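Local coordinates for protein CysE, serine acetyltransferase (Brucella abortus, PDB 4HZC) that probably catalyses transfer of an acetyl group from acetyl-coenzyme A to L-serine, giving O-acetylserine, the precursor used in cysteine biosynthesis, at residues S50-V55 with H89-D94; I59-G64 with I72-F77. All coordinates share one frame; numbering follows the deposited sequence.

Overall arrangement
Both contacts lie in the helical N-terminal region of serine acetyltransferase and share helix 51-63. Interaction 1 uses its first turns, which meet helix 87-101; interaction 2 uses its last turns, which pair with helix 70-83, the next helix in the chain. Interaction 2 is therefore nested within the loop that interaction 1 closes, and the two centres lie 15 Å apart. The steep crossing of 50-55 with 89-94 carries a salt bridge and is touched by no other chain of the assembly, whereas the antiparallel pair 59-64 with 72-77 borders other subunits of the six-chain assembly and a magnesium ion bound by Glu61.

Interaction 1. Residues S50-V55 with H89-D94; sequences SLEEAV and HVLRVD
Arg92 and Glu52 meet because both send CG beside their own backbone N (chi1 near -75° in each), after which the arginine runs straight from CG to NE while the glutamate bends at chi2. Arg92 NH1 gives Glu52 OE2 a salt-bridge bond of 2.9 Å, and a weak one runs from Arg92 NH2 to Glu52 OE1 at 3.3 Å. The carboxylate and guanidinium planes stand 56° apart, so OE2 lies close to the guanidinium plane yet is approached from above its own carboxylate. Ser88 also bonds to both groups, through OG to Glu52 and through O to Arg92, and Asp17 makes a second salt bridge with Arg92 NH2. Two helices of the N-terminal helical region, 51-63 and 87-101, cross here at 72° with axes 11.0 Å apart, a gap that long side chains bridge. Leu51 CD2 lies over one guanidinium face near its rim, 3.8 Å from Arg92 CG. Next to the ion pair, Leu91 divides its methyls: CD1 meets Val55 CG1 tip to tip at 3.9 Å, and CD2 lies 4.1 Å from Leu51 CG. Branched apolar side chains suit this buried place, where they pack methyl against methyl.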
ATOM      1  N   SER A  50     -11.230  24.059  -3.629  1.00 25.09           N
ATOM      2  CA  SER A  50     -12.357  24.450  -2.741  1.00 22.97           C
ATOM      3  C   SER A  50     -12.291  23.734  -1.412  1.00 27.35           C
ATOM      4  O   SER A  50     -11.622  22.671  -1.296  1.00 23.97           O
ATOM      5  CB  SER A  50     -13.714  24.186  -3.385  1.00 24.13           C
ATOM      6  OG  SER A  50     -13.938  22.773  -3.669  1.00 30.45           O
ATOM      7  N   LEU A  51     -13.057  24.253  -0.445  1.00 24.74           N
ATOM      8  CA  LEU A  51     -13.170  23.667   0.864  1.00 26.12           C
ATOM      9  C   LEU A  51     -13.831  22.312   0.743  1.00 21.31           C
ATOM     10  O   LEU A  51     -13.398  21.315   1.404  1.00 23.65           O
ATOM     11  CB  LEU A  51     -13.950  24.602   1.823  1.00 25.14           C
ATOM     12  CG  LEU A  51     -14.356  24.014   3.159  1.00 26.70           C
ATOM     13  CD1 LEU A  51     -13.133  23.749   4.009  1.00 28.92           C
ATOM     14  CD2 LEU A  51     -15.248  24.978   3.901  1.00 27.45           C
ATOM     15  N   GLU A  52     -14.869  22.268  -0.071  1.00 23.09           N
ATOM     16  CA  GLU A  52     -15.553  21.034  -0.375  1.00 24.88           C
ATOM     17  C   GLU A  52     -14.596  19.914  -0.793  1.00 22.68           C
ATOM     18  O   GLU A  52     -14.654  18.778  -0.251  1.00 24.82           O
ATOM     19  CB  GLU A  52     -16.583  21.257  -1.466  1.00 27.42           C
ATOM     20  CG  GLU A  52     -17.823  21.972  -0.988  1.00 26.24           C
ATOM     21  CD  GLU A  52     -17.723  23.467  -1.203  1.00 28.28           C
ATOM     22  OE1 GLU A  52     -16.605  23.999  -1.492  1.00 25.85           O
ATOM     23  OE2 GLU A  52     -18.798  24.055  -1.035  1.00 34.22           O
ATOM     24  N   GLU A  53     -13.742  20.217  -1.756  1.00 20.65           N
ATOM     25  CA  GLU A  53     -12.855  19.249  -2.294  1.00 21.37           C
ATOM     26  C   GLU A  53     -11.775  18.877  -1.264  1.00 20.90           C
ATOM     27  O   GLU A  53     -11.342  17.703  -1.188  1.00 18.28           O
ATOM     28  CB  GLU A  53     -12.271  19.662  -3.653  1.00 24.68           C
ATOM     29  CG  GLU A  53     -13.304  19.581  -4.800  1.00 25.96           C
ATOM     30  CD  GLU A  53     -12.656  19.484  -6.152  1.00 31.79           C
ATOM     31  OE1 GLU A  53     -11.631  18.791  -6.286  1.00 38.46           O
ATOM     32  OE2 GLU A  53     -13.170  20.084  -7.084  1.00 31.54           O
ATOM     33  N   ALA A  54     -11.370  19.837  -0.459  1.00 18.89           N
ATOM     34  CA  ALA A  54     -10.416  19.518   0.613  1.00 17.90           C
ATOM     35  C   ALA A  54     -11.031  18.528   1.597  1.00 20.68           C
ATOM     36  O   ALA A  54     -10.345  17.615   2.080  1.00 20.31           O
ATOM     37  CB  ALA A  54      -9.962  20.786   1.326  1.00 17.72           C
ATOM     38  N   VAL A  55     -12.315  18.722   1.941  1.00 21.06           N
ATOM     39  CA  VAL A  55     -12.936  17.927   2.969  1.00 18.19           C
ATOM     40  C   VAL A  55     -13.175  16.518   2.399  1.00 21.23           C
ATOM     41  O   VAL A  55     -12.934  15.482   3.086  1.00 20.27           O
ATOM     42  CB  VAL A  55     -14.273  18.575   3.455  1.00 19.50           C
ATOM     43  CG1 VAL A  55     -15.095  17.533   4.200  1.00 17.60           C
ATOM     44  CG2 VAL A  55     -13.992  19.762   4.369  1.00 18.85           C
ATOM     45  N   HIS A  89     -23.399  24.412   2.270  1.00 24.48           N
ATOM     46  CA  HIS A  89     -23.693  25.217   3.470  1.00 27.73           C
ATOM     47  C   HIS A  89     -23.638  24.342   4.696  1.00 25.56           C
ATOM     48  O   HIS A  89     -23.067  24.735   5.696  1.00 21.68           O
ATOM     49  CB  HIS A  89     -25.053  25.898   3.353  1.00 29.37           C
ATOM     50  CG  HIS A  89     -25.544  26.526   4.658  1.00 28.23           C
ATOM     51  ND1 HIS A  89     -25.020  27.636   5.148  1.00 27.88           N
ATOM     52  CD2 HIS A  89     -26.531  26.128   5.544  1.00 29.36           C
ATOM     53  CE1 HIS A  89     -25.624  27.958   6.296  1.00 29.96           C
ATOM     54  NE2 HIS A  89     -26.562  27.038   6.537  1.00 32.43           N
ATOM     55  N   VAL A  90     -24.275  23.157   4.620  1.00 23.88           N
ATOM     56  CA  VAL A  90     -24.292  22.235   5.791  1.00 21.80           C
ATOM     57  C   VAL A  90     -22.850  21.991   6.346  1.00 24.10           C
ATOM     58  O   VAL A  90     -22.614  22.027   7.562  1.00 23.55           O
ATOM     59  CB  VAL A  90     -24.987  20.930   5.483  1.00 21.58           C
ATOM     60  CG1 VAL A  90     -24.887  19.927   6.683  1.00 20.94           C
ATOM     61  CG2 VAL A  90     -26.439  21.167   5.235  1.00 24.25           C
ATOM     62  N   LEU A  91     -21.909  21.739   5.430  1.00 23.43           N
ATOM     63  CA  LEU A  91     -20.511  21.494   5.722  1.00 24.45           C
ATOM     64  C   LEU A  91     -19.904  22.651   6.508  1.00 23.66           C
ATOM     65  O   LEU A  91     -19.227  22.470   7.531  1.00 22.43           O
ATOM     66  CB  LEU A  91     -19.736  21.331   4.392  1.00 23.31           C
ATOM     67  CG  LEU A  91     -18.221  21.363   4.511  1.00 26.00           C
ATOM     68  CD1 LEU A  91     -17.865  20.020   5.206  1.00 28.61           C
ATOM     69  CD2 LEU A  91     -17.528  21.412   3.154  1.00 30.80           C
ATOM     70  N   ARG A  92     -20.153  23.867   6.043  1.00 24.89           N
ATOM     71  CA  ARG A  92     -19.595  25.043   6.712  1.00 21.93           C
ATOM     72  C   ARG A  92     -20.104  25.298   8.083  1.00 21.66           C
ATOM     73  O   ARG A  92     -19.328  25.642   9.003  1.00 22.83           O
ATOM     74  CB  ARG A  92     -19.744  26.295   5.794  1.00 23.66           C
ATOM     75  CG  ARG A  92     -18.703  26.240   4.666  1.00 26.09           C
ATOM     76  CD  ARG A  92     -18.934  27.366   3.632  1.00 28.90           C
ATOM     77  NE  ARG A  92     -17.969  27.336   2.532  1.00 24.54           N
ATOM     78  CZ  ARG A  92     -17.983  26.448   1.525  1.00 25.41           C
ATOM     79  NH1 ARG A  92     -18.886  25.486   1.473  1.00 24.11           N
ATOM     80  NH2 ARG A  92     -17.071  26.503   0.555  1.00 27.39           N
ATOM     81  N   VAL A  93     -21.400  25.116   8.272  1.00 22.36           N
ATOM     82  CA  VAL A  93     -21.919  25.290   9.623  1.00 24.16           C
ATOM     83  C   VAL A  93     -21.426  24.160  10.561  1.00 24.37           C
ATOM     84  O   VAL A  93     -21.288  24.390  11.767  1.00 24.58           O
ATOM     85  CB  VAL A  93     -23.452  25.404   9.728  1.00 23.54           C
ATOM     86  CG1 VAL A  93     -23.889  26.696   9.029  1.00 33.58           C
ATOM     87  CG2 VAL A  93     -24.136  24.252   9.098  1.00 23.90           C
ATOM     88  N   ASP A  94     -21.166  22.975   9.994  1.00 22.70           N
ATOM     89  CA  ASP A  94     -20.563  21.862  10.801  1.00 20.79           C
ATOM     90  C   ASP A  94     -19.145  22.255  11.261  1.00 20.58           C
ATOM     91  O   ASP A  94     -18.766  22.004  12.414  1.00 21.30           O
ATOM     92  CB  ASP A  94     -20.538  20.563   9.968  1.00 20.42           C
ATOM     93  CG  ASP A  94     -21.908  19.866   9.913  1.00 25.38           C
ATOM     94  OD1 ASP A  94     -22.790  20.278  10.716  1.00 23.17           O
ATOM     95  OD2 ASP A  94     -22.125  18.888   9.116  1.00 21.99           O
TER

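Interaction 2. Residues I59-G64 with I72-F77. With MG (magnesium ion), chain O.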
ATOM      1  N   ILE A  59     -11.379  12.892   3.874  1.00 19.00           N
ATOM      2  CA  ILE A  59     -12.206  11.788   4.278  1.00 20.10           C
ATOM      3  C   ILE A  59     -11.964  10.518   3.434  1.00 18.96           C
ATOM      4  O   ILE A  59     -11.881   9.406   3.975  1.00 16.55           O
ATOM      5  CB  ILE A  59     -13.720  12.183   4.365  1.00 18.24           C
ATOM      6  CG1 ILE A  59     -13.939  13.206   5.485  1.00 20.15           C
ATOM      7  CG2 ILE A  59     -14.615  10.947   4.635  1.00 17.54           C
ATOM      8  CD1 ILE A  59     -15.289  13.927   5.398  1.00 19.48           C
ATOM      9  N   ALA A  60     -11.868  10.696   2.129  1.00 18.38           N
ATOM     10  CA  ALA A  60     -11.613   9.572   1.232  1.00 18.34           C
ATOM     11  C   ALA A  60     -10.250   8.897   1.513  1.00 19.01           C
ATOM     12  O   ALA A  60     -10.147   7.684   1.490  1.00 17.29           O
ATOM     13  CB  ALA A  60     -11.749  10.018  -0.215  1.00 15.94           C
ATOM     14  N   GLU A  61      -9.222   9.687   1.787  1.00 17.40           N
ATOM     15  CA  GLU A  61      -7.906   9.144   2.169  1.00 18.25           C
ATOM     16  C   GLU A  61      -7.951   8.403   3.501  1.00 16.60           C
ATOM     17  O   GLU A  61      -7.324   7.401   3.613  1.00 17.29           O
ATOM     18  CB  GLU A  61      -6.851  10.293   2.294  1.00 16.93           C
ATOM     19  CG  GLU A  61      -6.608  10.977   0.943  1.00 20.46           C
ATOM     20  CD  GLU A  61      -6.101   9.990  -0.082  1.00 25.18           C
ATOM     21  OE1 GLU A  61      -5.101   9.295   0.222  1.00 29.54           O
ATOM     22  OE2 GLU A  61      -6.775   9.813  -1.143  1.00 22.63           O
ATOM     23  N   ARG A  62      -8.762   8.848   4.473  1.00 16.42           N
ATOM     24  CA  ARG A  62      -8.829   8.131   5.785  1.00 16.47           C
ATOM     25  C   ARG A  62      -9.581   6.838   5.578  1.00 18.90           C
ATOM     26  O   ARG A  62      -9.283   5.827   6.202  1.00 18.35           O
ATOM     27  CB  ARG A  62      -9.553   8.986   6.820  1.00 15.20           C
ATOM     28  CG  ARG A  62      -8.801  10.348   7.080  1.00 14.81           C
ATOM     29  CD  ARG A  62      -9.176  10.860   8.487  1.00 17.98           C
ATOM     30  NE  ARG A  62      -8.489  10.139   9.568  1.00 17.11           N
ATOM     31  CZ  ARG A  62      -8.648  10.345  10.871  1.00 18.25           C
ATOM     32  NH1 ARG A  62      -9.487  11.285  11.321  1.00 17.63           N
ATOM     33  NH2 ARG A  62      -7.956   9.603  11.753  1.00 17.24           N
ATOM     34  N   LEU A  63     -10.641   6.911   4.780  1.00 16.63           N
ATOM     35  CA  LEU A  63     -11.493   5.712   4.576  1.00 17.91           C
ATOM     36  C   LEU A  63     -10.963   4.750   3.496  1.00 16.63           C
ATOM     37  O   LEU A  63     -11.381   3.589   3.436  1.00 15.92           O
ATOM     38  CB  LEU A  63     -12.942   6.148   4.250  1.00 19.43           C
ATOM     39  CG  LEU A  63     -13.741   6.872   5.362  1.00 20.88           C
ATOM     40  CD1 LEU A  63     -15.043   7.297   4.830  1.00 25.22           C
ATOM     41  CD2 LEU A  63     -13.838   5.974   6.614  1.00 23.85           C
ATOM     42  N   GLY A  64     -10.098   5.243   2.604  1.00 18.17           N
ATOM     43  CA  GLY A  64      -9.560   4.432   1.492  1.00 16.98           C
ATOM     44  C   GLY A  64      -8.917   3.108   2.017  1.00 20.63           C
ATOM     45  O   GLY A  64      -8.261   3.058   3.085  1.00 19.50           O
ATOM     46  N   ILE A  72     -12.185   5.932  -5.574  1.00 15.80           N
ATOM     47  CA  ILE A  72     -13.612   5.596  -5.743  1.00 17.58           C
ATOM     48  C   ILE A  72     -14.485   6.323  -4.705  1.00 16.13           C
ATOM     49  O   ILE A  72     -15.531   6.905  -5.044  1.00 19.00           O
ATOM     50  CB  ILE A  72     -13.809   4.053  -5.660  1.00 18.11           C
ATOM     51  CG1 ILE A  72     -13.281   3.408  -6.942  1.00 20.56           C
ATOM     52  CG2 ILE A  72     -15.290   3.715  -5.524  1.00 17.93           C
ATOM     53  CD1 ILE A  72     -12.932   1.918  -6.816  1.00 23.72           C
ATOM     54  N   LEU A  73     -14.019   6.395  -3.489  1.00 14.83           N
ATOM     55  CA  LEU A  73     -14.772   7.149  -2.449  1.00 15.76           C
ATOM     56  C   LEU A  73     -14.826   8.671  -2.775  1.00 16.56           C
ATOM     57  O   LEU A  73     -15.851   9.290  -2.585  1.00 17.92           O
ATOM     58  CB  LEU A  73     -14.177   6.931  -1.068  1.00 16.97           C
ATOM     59  CG  LEU A  73     -14.049   5.419  -0.705  1.00 17.34           C
ATOM     60  CD1 LEU A  73     -13.392   5.279   0.633  1.00 19.63           C
ATOM     61  CD2 LEU A  73     -15.424   4.758  -0.645  1.00 20.33           C
ATOM     62  N   ARG A  74     -13.705   9.236  -3.157  1.00 17.63           N
ATOM     63  CA  ARG A  74     -13.595  10.639  -3.473  1.00 19.72           C
ATOM     64  C   ARG A  74     -14.476  10.981  -4.682  1.00 18.68           C
ATOM     65  O   ARG A  74     -15.218  11.991  -4.654  1.00 18.45           O
ATOM     66  CB  ARG A  74     -12.107  11.057  -3.685  1.00 19.98           C
ATOM     67  CG  ARG A  74     -12.008  12.547  -4.100  1.00 22.03           C
ATOM     68  CD  ARG A  74     -10.584  12.906  -4.616  1.00 22.52           C
ATOM     69  NE  ARG A  74     -10.266  12.184  -5.849  1.00 19.48           N
ATOM     70  CZ  ARG A  74      -9.371  11.206  -5.980  1.00 22.66           C
ATOM     71  NH1 ARG A  74      -8.677  10.782  -4.927  1.00 19.27           N
ATOM     72  NH2 ARG A  74      -9.187  10.661  -7.178  1.00 20.49           N
ATOM     73  N   GLN A  75     -14.466  10.124  -5.717  1.00 19.83           N
ATOM     74  CA  GLN A  75     -15.278  10.326  -6.898  1.00 19.09           C
ATOM     75  C   GLN A  75     -16.753  10.207  -6.550  1.00 19.95           C
ATOM     76  O   GLN A  75     -17.574  10.887  -7.114  1.00 20.36           O
ATOM     77  CB  GLN A  75     -14.920   9.322  -8.021  1.00 20.81           C
ATOM     78  CG  GLN A  75     -13.558   9.603  -8.653  1.00 22.88           C
ATOM     79  CD  GLN A  75     -13.061   8.391  -9.433  1.00 20.52           C
ATOM     80  OE1 GLN A  75     -13.738   7.373  -9.470  1.00 20.19           O
ATOM     81  NE2 GLN A  75     -11.879   8.482 -10.029  1.00 25.48           N
ATOM     82  N   THR A  76     -17.081   9.293  -5.640  1.00 16.61           N
ATOM     83  CA  THR A  76     -18.485   9.127  -5.236  1.00 21.06           C
ATOM     84  C   THR A  76     -18.970  10.308  -4.388  1.00 20.92           C
ATOM     85  O   THR A  76     -20.106  10.779  -4.518  1.00 23.31           O
ATOM     86  CB  THR A  76     -18.685   7.772  -4.509  1.00 21.11           C
ATOM     87  OG1 THR A  76     -18.267   6.725  -5.394  1.00 16.92           O
ATOM     88  CG2 THR A  76     -20.141   7.529  -4.144  1.00 19.07           C
ATOM     89  N   PHE A  77     -18.083  10.829  -3.537  1.00 20.17           N
ATOM     90  CA  PHE A  77     -18.376  12.033  -2.767  1.00 21.20           C
ATOM     91  C   PHE A  77     -18.699  13.209  -3.731  1.00 21.76           C
ATOM     92  O   PHE A  77     -19.634  13.964  -3.487  1.00 22.60           O
ATOM     93  CB  PHE A  77     -17.133  12.383  -1.903  1.00 20.17           C
ATOM     94  CG  PHE A  77     -17.419  12.606  -0.452  1.00 23.54           C
ATOM     95  CD1 PHE A  77     -18.459  13.462  -0.069  1.00 24.70           C
ATOM     96  CD2 PHE A  77     -16.590  12.041   0.533  1.00 26.78           C
ATOM     97  CE1 PHE A  77     -18.727  13.709   1.247  1.00 29.67           C
ATOM     98  CE2 PHE A  77     -16.858  12.275   1.880  1.00 30.26           C
ATOM     99  CZ  PHE A  77     -17.926  13.136   2.228  1.00 31.27           C
TER
HETATM  100 MG    MG O 303      -2.987   9.971   1.479  1.00 44.26          MG
HETATM  101  O   HOH W   1      -8.972  11.413  -2.026  1.00 22.46           O
HETATM  102  O   HOH W   2      -1.762   9.794  -0.521  1.00 34.65           O
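An antiparallel helix pair joined by a short connection, part of the N-terminal helical region of serine acetyltransferase, brings Ala60 against Leu73 and Arg74. The segment axes of 59-63 and 72-77 come within 8.7 Å at 145°, and a small residue suits their closest point: Ala60 CB lies 3.6 Å from Arg74 CB, while the Ala60 and Arg74 CA atoms are only 5.2 Å apart. Apolar groups pack to both sides along the helix. Leu73 CD1 reaches Leu63 CB at 3.7 Å and also touches the backbone at Gly64, where the helix ends. Towards the other end, the Phe77 ring offers its edge to Ile59, Phe77 CE2 lying 3.8 Å from Ile59 CG2. Phe138 and Leu142 of helix 136-149 pack against Leu73. The polar side of the contact reaches into the assembly: Glu61 OE1 binds a magnesium ion together with Asp67 of a neighbouring subunit and a water, and Arg74 NH2 makes a salt bridge with Asp71 of its own chain. With chi2 bent to -60°, Glu61 turns OE2, also hydrogen-bonded to a Tris molecule probably from the crystallisation liquor, back towards helix 70-83, but 4.3 Å from Arg74 NH1 is too far for a direct salt bridge. One water fills the step, donating to Glu61 OE2 and accepting from Arg74 NH1 at 3.0 Å.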